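Local coordinates for high choriolytic enzyme 1 (Oryzias latipes, PDB 3VTG), which is a zinc-dependent astacin-family protease that helps break down the egg envelope when the fish hatches, at residues R187-I190 / T191-N194. Numbering follows the deposited sequence.
Sequences RWDI and TRIN
Asp189 and Arg192, three residues apart, meet on the buried side of helix 187-196, the C-terminal helix of this astacin-family protease domain. The turn itself is tight, with Arg192 N bonded to Trp188 O at 2.9 Å. The salt bridge is long, with Asp189 OD1 3.9 Å from Arg192 NH1. OD1 sits far off the plane of the guanidinium, so the pair is held by charge and not by a direct N-H bond. A water closes the gap, giving a proton to Asp189 OD1 and taking one from Arg192 NH1 at the guanidinium edge. Arg192 runs extended from CG to NE (chi3 -175°), which carries its head past Trp188 CB, 4.1 Å from NE and over one guanidinium face. There Glu110 and Thr145 bind it too. Asp189 is gripped by Ser151 and by the backbone N of Ile152 and Ser186. Its side chain sits about 8 Å from that of the zinc ligand His99. Ile193 packs on helix 94-105, which bears His99 and His103.

The other side is looser. Thr191 CG2 lies 3.9 Å from Trp188 CZ3, and a water links Thr191 OG1 to Arg187 NH1. The exposed Arg187 guanidinium lies over one face of the Trp188 ring, toward its rim.

A leucine in place of Arg192 would probably leave Glu110 without this charge partner and the bridging water without its N-H donor. The buried charges are thus likely to tie this helix to the segments around the zinc site.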
ATOM      1  N   ARG A 187      -2.705  10.006  -8.935  1.00  9.49           N
ATOM      2  CA  ARG A 187      -2.101  11.301  -8.666  1.00  9.59           C
ATOM      3  C   ARG A 187      -1.962  11.542  -7.162  1.00  9.24           C
ATOM      4  O   ARG A 187      -0.901  11.955  -6.691  1.00  9.19           O
ATOM      5  CB  ARG A 187      -2.912  12.413  -9.327  1.00 10.18           C
ATOM      6  CG  ARG A 187      -2.229  13.770  -9.322  1.00 11.00           C
ATOM      7  CD  ARG A 187      -2.798  14.688  -8.265  1.00 11.63           C
ATOM      8  NE  ARG A 187      -4.200  15.004  -8.519  1.00 11.97           N
ATOM      9  CZ  ARG A 187      -4.784  16.142  -8.163  1.00 11.83           C
ATOM     10  NH1 ARG A 187      -4.083  17.080  -7.545  1.00 11.79           N
ATOM     11  NH2 ARG A 187      -6.067  16.339  -8.425  1.00 11.87           N
ATOM     12  N   TRP A 188      -3.026  11.270  -6.408  1.00  8.85           N
ATOM     13  CA  TRP A 188      -2.973  11.446  -4.960  1.00  8.64           C
ATOM     14  C   TRP A 188      -2.063  10.467  -4.267  1.00  8.50           C
ATOM     15  O   TRP A 188      -1.406  10.841  -3.303  1.00  8.52           O
ATOM     16  CB  TRP A 188      -4.365  11.480  -4.334  1.00  8.61           C
ATOM     17  CG  TRP A 188      -5.121  12.737  -4.682  1.00  8.65           C
ATOM     18  CD1 TRP A 188      -6.308  12.841  -5.395  1.00  8.71           C
ATOM     19  CD2 TRP A 188      -4.750  14.125  -4.358  1.00  8.63           C
ATOM     20  NE1 TRP A 188      -6.692  14.151  -5.525  1.00  8.71           N
ATOM     21  CE2 TRP A 188      -5.801  14.973  -4.928  1.00  8.67           C
ATOM     22  CE3 TRP A 188      -3.693  14.727  -3.673  1.00  8.68           C
ATOM     23  CZ2 TRP A 188      -5.779  16.360  -4.803  1.00  8.77           C
ATOM     24  CZ3 TRP A 188      -3.684  16.124  -3.552  1.00  8.68           C
ATOM     25  CH2 TRP A 188      -4.703  16.917  -4.105  1.00  8.80           C
ATOM     26  N   ASP A 189      -1.986   9.226  -4.760  1.00  8.42           N
ATOM     27  CA  ASP A 189      -1.011   8.260  -4.227  1.00  8.44           C
ATOM     28  C   ASP A 189       0.406   8.838  -4.290  1.00  8.48           C
ATOM     29  O   ASP A 189       1.138   8.805  -3.300  1.00  8.47           O
ATOM     30  CB  ASP A 189      -1.041   6.933  -4.998  1.00  8.39           C
ATOM     31  CG  ASP A 189      -2.309   6.117  -4.762  1.00  8.41           C
ATOM     32  OD1 ASP A 189      -2.897   6.176  -3.656  1.00  8.46           O
ATOM     33  OD2 ASP A 189      -2.693   5.387  -5.701  1.00  8.34           O
ATOM     34  N   ILE A 190       0.775   9.363  -5.459  1.00  8.61           N
ATOM     35  CA  ILE A 190       2.102   9.945  -5.683  1.00  8.73           C
ATOM     36  C   ILE A 190       2.316  11.195  -4.823  1.00  8.82           C
ATOM     37  O   ILE A 190       3.358  11.345  -4.180  1.00  8.85           O
ATOM     38  CB  ILE A 190       2.334  10.229  -7.190  1.00  8.77           C
ATOM     39  CG1 ILE A 190       2.419   8.914  -7.986  1.00  8.89           C
ATOM     40  CG2 ILE A 190       3.567  11.100  -7.421  1.00  8.73           C
ATOM     41  CD1 ILE A 190       3.597   8.022  -7.640  1.00  8.97           C
ATOM     42  N   THR A 191       1.313  12.072  -4.800  1.00  8.91           N
ATOM     43  CA  THR A 191       1.378  13.301  -4.012  1.00  9.03           C
ATOM     44  C   THR A 191       1.596  12.987  -2.529  1.00  8.87           C
ATOM     45  O   THR A 191       2.425  13.617  -1.868  1.00  8.99           O
ATOM     46  CB  THR A 191       0.114  14.164  -4.217  1.00  9.19           C
ATOM     47  OG1 THR A 191       0.007  14.527  -5.600  1.00  9.67           O
ATOM     48  CG2 THR A 191       0.167  15.435  -3.369  1.00  9.28           C
ATOM     49  N   ARG A 192       0.867  11.995  -2.019  1.00  8.72           N
ATOM     50  CA  ARG A 192       0.974  11.596  -0.616  1.00  8.76           C
ATOM     51  C   ARG A 192       2.380  11.141  -0.232  1.00  8.73           C
ATOM     52  O   ARG A 192       2.887  11.524   0.820  1.00  8.69           O
ATOM     53  CB  ARG A 192      -0.039  10.502  -0.287  1.00  8.83           C
ATOM     54  CG  ARG A 192      -1.472  10.994  -0.215  1.00  8.95           C
ATOM     55  CD  ARG A 192      -2.421   9.823  -0.351  1.00  9.00           C
ATOM     56  NE  ARG A 192      -3.811  10.258  -0.407  1.00  9.02           N
ATOM     57  CZ  ARG A 192      -4.841   9.442  -0.600  1.00  9.17           C
ATOM     58  NH1 ARG A 192      -4.648   8.141  -0.776  1.00  9.24           N
ATOM     59  NH2 ARG A 192      -6.070   9.934  -0.628  1.00  9.26           N
ATOM     60  N   ILE A 193       3.002  10.327  -1.087  1.00  8.86           N
ATOM     61  CA  ILE A 193       4.387   9.906  -0.880  1.00  9.06           C
ATOM     62  C   ILE A 193       5.295  11.134  -0.781  1.00  9.12           C
ATOM     63  O   ILE A 193       6.100  11.250   0.146  1.00  8.96           O
ATOM     64  CB  ILE A 193       4.874   8.971  -2.009  1.00  8.99           C
ATOM     65  CG1 ILE A 193       4.091   7.648  -1.996  1.00  8.96           C
ATOM     66  CG2 ILE A 193       6.376   8.723  -1.896  1.00  9.04           C
ATOM     67  CD1 ILE A 193       4.206   6.838  -3.276  1.00  9.00           C
ATOM     68  N   ASN A 194       5.131  12.057  -1.724  1.00  9.38           N
ATOM     69  CA  ASN A 194       5.959  13.257  -1.788  1.00  9.80           C
ATOM     70  C   ASN A 194       5.778  14.194  -0.596  1.00  9.85           C
ATOM     71  O   ASN A 194       6.741  14.807  -0.140  1.00 10.08           O
ATOM     72  CB  ASN A 194       5.745  13.996  -3.112  1.00 10.19           C
ATOM     73  CG  ASN A 194       6.332  13.249  -4.299  1.00 10.49           C
ATOM     74  OD1 ASN A 194       5.853  13.374  -5.423  1.00 11.17           O
ATOM     75  ND2 ASN A 194       7.375  12.472  -4.053  1.00 10.74           N
TER
HETATM   76  O   HOH W   1      -1.330  16.850  -6.440  1.00 14.17           O
HETATM   77  O   HOH W   2      -2.154   6.425  -0.988  1.00  9.25           O